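PDB 6AQK: toxin protein from Yersinia entomophaga, which is the C-terminal toxin domain of RHS2, a probable ADP-ribosyltransferase thought to modify a host-cell target. Local coordinates for residues I72-D75 with K76-V80; F120-E123 with S124-K127. One frame throughout, in Å; residues are numbered along the deposited sequence.

Interaction 1 (I72-D75 with K76-V80); sequences ISHD and KFIEV. With PT (platinum (II) ion), chain D.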
ATOM      1  N   ILE A  72      22.971   1.450   1.513  1.00 52.38           N
ATOM      2  CA  ILE A  72      22.372   2.490   0.683  1.00 50.08           C
ATOM      3  C   ILE A  72      23.504   3.411   0.185  1.00 48.22           C
ATOM      4  O   ILE A  72      24.311   3.871   0.975  1.00 50.65           O
ATOM      5  CB  ILE A  72      21.213   3.219   1.414  1.00 50.68           C
ATOM      6  CG1 ILE A  72      19.939   2.392   1.307  1.00 44.63           C
ATOM      7  CG2 ILE A  72      20.977   4.608   0.815  1.00 53.09           C
ATOM      8  CD1 ILE A  72      18.823   2.863   2.190  1.00 46.46           C
ATOM      9  N   SER A  73      23.515   3.681  -1.117  1.00 47.18           N
ATOM     10  CA  SER A  73      24.621   4.306  -1.838  1.00 45.80           C
ATOM     11  C   SER A  73      24.132   4.757  -3.201  1.00 49.04           C
ATOM     12  O   SER A  73      23.016   4.437  -3.595  1.00 43.20           O
ATOM     13  CB  SER A  73      25.744   3.268  -2.061  1.00 46.23           C
ATOM     14  OG  SER A  73      25.266   2.245  -2.931  1.00 44.91           O
ATOM     15  N   HIS A  74      24.996   5.414  -3.980  1.00 44.34           N
ATOM     16  CA  HIS A  74      24.607   5.882  -5.271  1.00 43.60           C
ATOM     17  C   HIS A  74      24.311   4.695  -6.161  1.00 45.38           C
ATOM     18  O   HIS A  74      23.350   4.748  -6.932  1.00 40.76           O
ATOM     19  CB  HIS A  74      25.679   6.806  -5.900  1.00 48.67           C
ATOM     20  CG  HIS A  74      25.681   6.791  -7.394  1.00 54.81           C
ATOM     21  ND1 HIS A  74      24.896   7.634  -8.150  1.00 63.30           N
ATOM     22  CD2 HIS A  74      26.371   6.027  -8.277  1.00 68.12           C
ATOM     23  CE1 HIS A  74      25.097   7.390  -9.435  1.00 66.13           C
ATOM     24  NE2 HIS A  74      25.993   6.423  -9.538  1.00 70.34           N
ATOM     25  N   ASP A  75      25.107   3.618  -6.059  1.00 50.65           N
ATOM     26  CA  ASP A  75      24.840   2.359  -6.828  1.00 48.14           C
ATOM     27  C   ASP A  75      23.471   1.745  -6.496  1.00 40.22           C
ATOM     28  O   ASP A  75      22.756   1.249  -7.382  1.00 40.43           O
ATOM     29  CB  ASP A  75      25.880   1.249  -6.569  1.00 45.05           C
ATOM     30  CG  ASP A  75      27.281   1.621  -7.060  1.00 59.60           C
ATOM     31  OD1 ASP A  75      27.400   2.469  -7.968  1.00 56.87           O
ATOM     32  OD2 ASP A  75      28.262   1.066  -6.521  1.00 62.16           O
ATOM     33  N   LYS A  76      23.130   1.728  -5.221  1.00 39.61           N
ATOM     34  CA  LYS A  76      21.895   1.130  -4.854  1.00 37.66           C
ATOM     35  C   LYS A  76      20.772   2.066  -5.339  1.00 38.16           C
ATOM     36  O   LYS A  76      19.706   1.600  -5.812  1.00 35.05           O
ATOM     37  CB  LYS A  76      21.886   0.840  -3.368  1.00 40.58           C
ATOM     38  CG  LYS A  76      20.856  -0.142  -2.909  1.00 44.18           C
ATOM     39  CD  LYS A  76      21.196  -1.517  -3.393  1.00 49.21           C
ATOM     40  CE  LYS A  76      20.204  -2.521  -2.856  1.00 49.56           C
ATOM     41  NZ  LYS A  76      20.588  -3.903  -3.240  1.00 47.35           N
ATOM     42  N   PHE A  77      21.056   3.381  -5.328  1.00 37.80           N
ATOM     43  CA  PHE A  77      20.100   4.376  -5.820  1.00 39.26           C
ATOM     44  C   PHE A  77      19.764   4.074  -7.261  1.00 40.17           C
ATOM     45  O   PHE A  77      18.597   4.048  -7.655  1.00 35.80           O
ATOM     46  CB  PHE A  77      20.640   5.828  -5.688  1.00 43.72           C
ATOM     47  CG  PHE A  77      19.716   6.863  -6.291  1.00 41.46           C
ATOM     48  CD1 PHE A  77      18.653   7.358  -5.572  1.00 42.43           C
ATOM     49  CD2 PHE A  77      19.885   7.288  -7.596  1.00 46.30           C
ATOM     50  CE1 PHE A  77      17.750   8.261  -6.150  1.00 46.49           C
ATOM     51  CE2 PHE A  77      19.007   8.185  -8.179  1.00 47.41           C
ATOM     52  CZ  PHE A  77      17.931   8.676  -7.454  1.00 46.47           C
ATOM     53  N   ILE A  78      20.802   3.874  -8.071  1.00 41.75           N
ATOM     54  CA  ILE A  78      20.593   3.608  -9.502  1.00 42.33           C
ATOM     55  C   ILE A  78      19.862   2.300  -9.737  1.00 38.09           C
ATOM     56  O   ILE A  78      18.974   2.246 -10.588  1.00 38.29           O
ATOM     57  CB  ILE A  78      21.920   3.688 -10.305  1.00 42.29           C
ATOM     58  CG1 ILE A  78      22.473   5.124 -10.258  1.00 43.37           C
ATOM     59  CG2 ILE A  78      21.684   3.269 -11.759  1.00 45.40           C
ATOM     60  CD1 ILE A  78      21.592   6.182 -10.919  1.00 47.89           C
ATOM     61  N   GLU A  79      20.206   1.274  -8.958  1.00 34.53           N
ATOM     62  CA  GLU A  79      19.550  -0.014  -9.108  1.00 38.84           C
ATOM     63  C   GLU A  79      18.014   0.066  -8.832  1.00 32.05           C
ATOM     64  O   GLU A  79      17.184  -0.454  -9.631  1.00 33.52           O
ATOM     65  CB  GLU A  79      20.250  -1.031  -8.239  1.00 41.68           C
ATOM     66  CG  GLU A  79      19.727  -2.471  -8.274  1.00 44.72           C
ATOM     67  CD  GLU A  79      20.218  -3.276  -7.065  1.00 56.19           C
ATOM     68  OE1 GLU A  79      21.241  -2.938  -6.446  1.00 63.57           O
ATOM     69  OE2 GLU A  79      19.574  -4.267  -6.703  1.00 63.83           O
ATOM     70  N   VAL A  80      17.668   0.693  -7.710  1.00 35.45           N
ATOM     71  CA  VAL A  80      16.288   0.799  -7.264  1.00 32.30           C
ATOM     72  C   VAL A  80      15.481   1.641  -8.266  1.00 31.53           C
ATOM     73  O   VAL A  80      14.418   1.243  -8.688  1.00 30.38           O
ATOM     74  CB  VAL A  80      16.186   1.274  -5.820  1.00 36.22           C
ATOM     75  CG1 VAL A  80      14.695   1.602  -5.491  1.00 35.14           C
ATOM     76  CG2 VAL A  80      16.814   0.240  -4.864  1.00 36.56           C
TER
HETATM   77 PT    PT D1003      24.363   9.787  -7.293  1.00 95.41          PT
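I78 lays its CG1 over one face of the H74 imidazole, a CH-pi contact in which I78 CG1 sits 4.0 Å from the ring centroid and touches H74 CE1 most closely, at 3.6 Å. The two side chains run alongside one another and point the same way, one helical turn apart. H74 reaches this place because its CG lies opposite the backbone N (chi1 152°), which swings the ring along the helix beside its own carbonyl. The ring is held by a second grip: H74 ND1 binds the platinum ion at 2.4 Å, and M51 supplies its sulfur to the same metal. Ion and isoleucine together limit how the imidazole can turn.

Just before H74, S73 closes the start of the helix. S73 OG accepts from K76 N at 3.2 Å with a fairly straight N-H...O angle of 159°, while the S73 carbonyl O takes the first regular helical bond from F77 N, at 2.8 Å. K76, bent at chi2, sends NZ along the helix into a salt bridge with E79 OE1 whose hydrogen bond, at 3.4 Å, is weak; its stronger partner is E26, and Y29 adds a cation-pi contact. F77 and V80 turn inward and pack on W58 of helix 51-63. The whole is a serine N-cap opening helix 74-90, with a histidine-methionine platinum site at its first turn.

Interaction 2 (F120-E123 with S124-K127); sequences FINE and SEGK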
ATOM      1  N   PHE A 120      -9.506  11.381  11.054  1.00 39.58           N
ATOM      2  CA  PHE A 120     -10.661  10.552  11.315  1.00 35.78           C
ATOM      3  C   PHE A 120     -10.374   9.721  12.529  1.00 35.24           C
ATOM      4  O   PHE A 120     -11.236   9.599  13.395  1.00 35.33           O
ATOM      5  CB  PHE A 120     -11.029   9.706  10.091  1.00 37.62           C
ATOM      6  CG  PHE A 120     -12.210   8.806  10.332  1.00 36.49           C
ATOM      7  CD1 PHE A 120     -13.508   9.343  10.253  1.00 36.53           C
ATOM      8  CD2 PHE A 120     -12.051   7.440  10.623  1.00 36.70           C
ATOM      9  CE1 PHE A 120     -14.637   8.531  10.503  1.00 39.54           C
ATOM     10  CE2 PHE A 120     -13.193   6.611  10.839  1.00 34.06           C
ATOM     11  CZ  PHE A 120     -14.481   7.185  10.776  1.00 33.90           C
ATOM     12  N   ILE A 121      -9.167   9.145  12.617  1.00 33.01           N
ATOM     13  CA  ILE A 121      -8.769   8.358  13.797  1.00 39.30           C
ATOM     14  C   ILE A 121      -8.821   9.203  15.064  1.00 41.37           C
ATOM     15  O   ILE A 121      -9.421   8.779  16.080  1.00 43.55           O
ATOM     16  CB  ILE A 121      -7.332   7.770  13.648  1.00 38.22           C
ATOM     17  CG1 ILE A 121      -7.372   6.667  12.568  1.00 43.08           C
ATOM     18  CG2 ILE A 121      -6.802   7.236  14.967  1.00 38.41           C
ATOM     19  CD1 ILE A 121      -6.019   6.062  12.173  1.00 39.01           C
ATOM     20  N   ASN A 122      -8.177  10.356  15.015  1.00 45.00           N
ATOM     21  CA  ASN A 122      -8.246  11.316  16.140  1.00 48.69           C
ATOM     22  C   ASN A 122      -9.665  11.644  16.575  1.00 46.62           C
ATOM     23  O   ASN A 122      -9.907  11.657  17.759  1.00 50.45           O
ATOM     24  CB  ASN A 122      -7.459  12.608  15.868  1.00 48.46           C
ATOM     25  CG  ASN A 122      -5.928  12.372  15.904  1.00 56.63           C
ATOM     26  OD1 ASN A 122      -5.423  11.448  16.568  1.00 58.90           O
ATOM     27  ND2 ASN A 122      -5.200  13.178  15.154  1.00 65.15           N
ATOM     28  N   GLU A 123     -10.583  11.888  15.649  1.00 45.16           N
ATOM     29  CA  GLU A 123     -11.962  12.208  16.037  1.00 49.82           C
ATOM     30  C   GLU A 123     -12.750  10.999  16.564  1.00 51.53           C
ATOM     31  O   GLU A 123     -13.730  11.180  17.298  1.00 48.03           O
ATOM     32  CB  GLU A 123     -12.738  12.796  14.878  1.00 48.57           C
ATOM     33  CG  GLU A 123     -12.156  14.080  14.274  1.00 59.34           C
ATOM     34  CD  GLU A 123     -12.745  14.416  12.903  1.00 66.35           C
ATOM     35  OE1 GLU A 123     -13.694  13.715  12.477  1.00 69.85           O
ATOM     36  OE2 GLU A 123     -12.267  15.390  12.245  1.00 70.91           O
ATOM     37  N   SER A 124     -12.357   9.782  16.171  1.00 44.35           N
ATOM     38  CA  SER A 124     -13.167   8.581  16.357  1.00 42.30           C
ATOM     39  C   SER A 124     -12.772   7.720  17.524  1.00 42.04           C
ATOM     40  O   SER A 124     -13.614   7.010  18.148  1.00 41.93           O
ATOM     41  CB  SER A 124     -13.032   7.676  15.085  1.00 44.37           C
ATOM     42  OG  SER A 124     -13.710   8.234  13.963  1.00 46.39           O
ATOM     43  N   GLU A 125     -11.463   7.603  17.681  1.00 42.68           N
ATOM     44  CA  GLU A 125     -10.818   6.845  18.765  1.00 47.03           C
ATOM     45  C   GLU A 125     -11.606   6.776  20.064  1.00 45.17           C
ATOM     46  O   GLU A 125     -11.946   7.812  20.584  1.00 46.08           O
ATOM     47  CB  GLU A 125      -9.553   7.617  19.139  1.00 54.26           C
ATOM     48  CG  GLU A 125      -8.324   6.858  18.892  1.00 61.39           C
ATOM     49  CD  GLU A 125      -7.117   7.733  18.995  1.00 58.14           C
ATOM     50  OE1 GLU A 125      -7.220   8.930  19.382  1.00 55.74           O
ATOM     51  OE2 GLU A 125      -6.061   7.188  18.654  1.00 73.62           O
ATOM     52  N   GLY A 126     -11.867   5.578  20.572  1.00 44.74           N
ATOM     53  CA  GLY A 126     -12.512   5.397  21.867  1.00 49.44           C
ATOM     54  C   GLY A 126     -14.006   5.666  21.928  1.00 51.40           C
ATOM     55  O   GLY A 126     -14.591   5.588  22.993  1.00 51.92           O
ATOM     56  N   LYS A 127     -14.643   6.008  20.821  1.00 51.29           N
ATOM     57  CA  LYS A 127     -16.097   6.129  20.824  1.00 52.43           C
ATOM     58  C   LYS A 127     -16.711   4.763  21.025  1.00 52.36           C
ATOM     59  O   LYS A 127     -16.124   3.771  20.623  1.00 43.71           O
ATOM     60  CB  LYS A 127     -16.608   6.743  19.532  1.00 51.00           C
ATOM     61  CG  LYS A 127     -16.394   8.225  19.452  1.00 53.10           C
ATOM     62  CD  LYS A 127     -17.279   8.819  18.371  1.00 57.61           C
ATOM     63  CE  LYS A 127     -16.993  10.303  18.216  1.00 62.40           C
ATOM     64  NZ  LYS A 127     -17.575  10.878  16.970  1.00 63.46           N
TER
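The carbonyl oxygen of F120 is gripped twice by S124, through the hydroxyl OG at 2.9 Å and, weakly, through the backbone N. OG donates from above the carbonyl plane, 37° out of it. The same hydroxyl oxygen lies over the centre of the F120 ring, 3.4 Å above its plane, so serine and phenylalanine meet as a polar atom on an aromatic face. Two torsions bring this about: F120 CG is turned away from its backbone N (chi1 179°), which carries the ring along the helix toward S124, and the serine OG stands beside its own backbone N (chi1 -71°), which folds it back over the preceding turn. Y220 and Y200, from two strands of the main sheet, also pack against S124.

One residue on, I121 O accepts two N-H groups. E125 N reaches I121 O at 2.8 Å in the carbonyl plane, whereas S124 N meets I121 O at 3.1 Å from well above that plane. E125 then leaves helical geometry, and its extended side chain passes obliquely across I121, with E125 OE2 3.8 Å from I121 CG2. Beyond it, the chain reverses through G126, and K127 returns its CE to within 3.5 Å of E123 O. Here the C-terminal end of helix 115-124 passes directly into a type II beta turn, S124 to K127, closed by a bond from K127 N to S124 O.

Interaction 1 starts one helix, 74-90, and interaction 2 ends another, 115-124. They follow in series along the chain, with strand 101-106 of the five-stranded mixed sheet between them. In space their centres are about 40 Å apart and their nearest atoms about 27 Å, on opposite sides of the chain's centre, so neither touches the other. The neighbours differ as well. The 72-80 stretch packs on helices 27-39 and 51-63, whereas 120-127 leans on sheet strands 192-200 and 220-226 and leads into strand 131-140. One therefore lies among helices of this toxin domain; the other ends a helix that rests against the sheet.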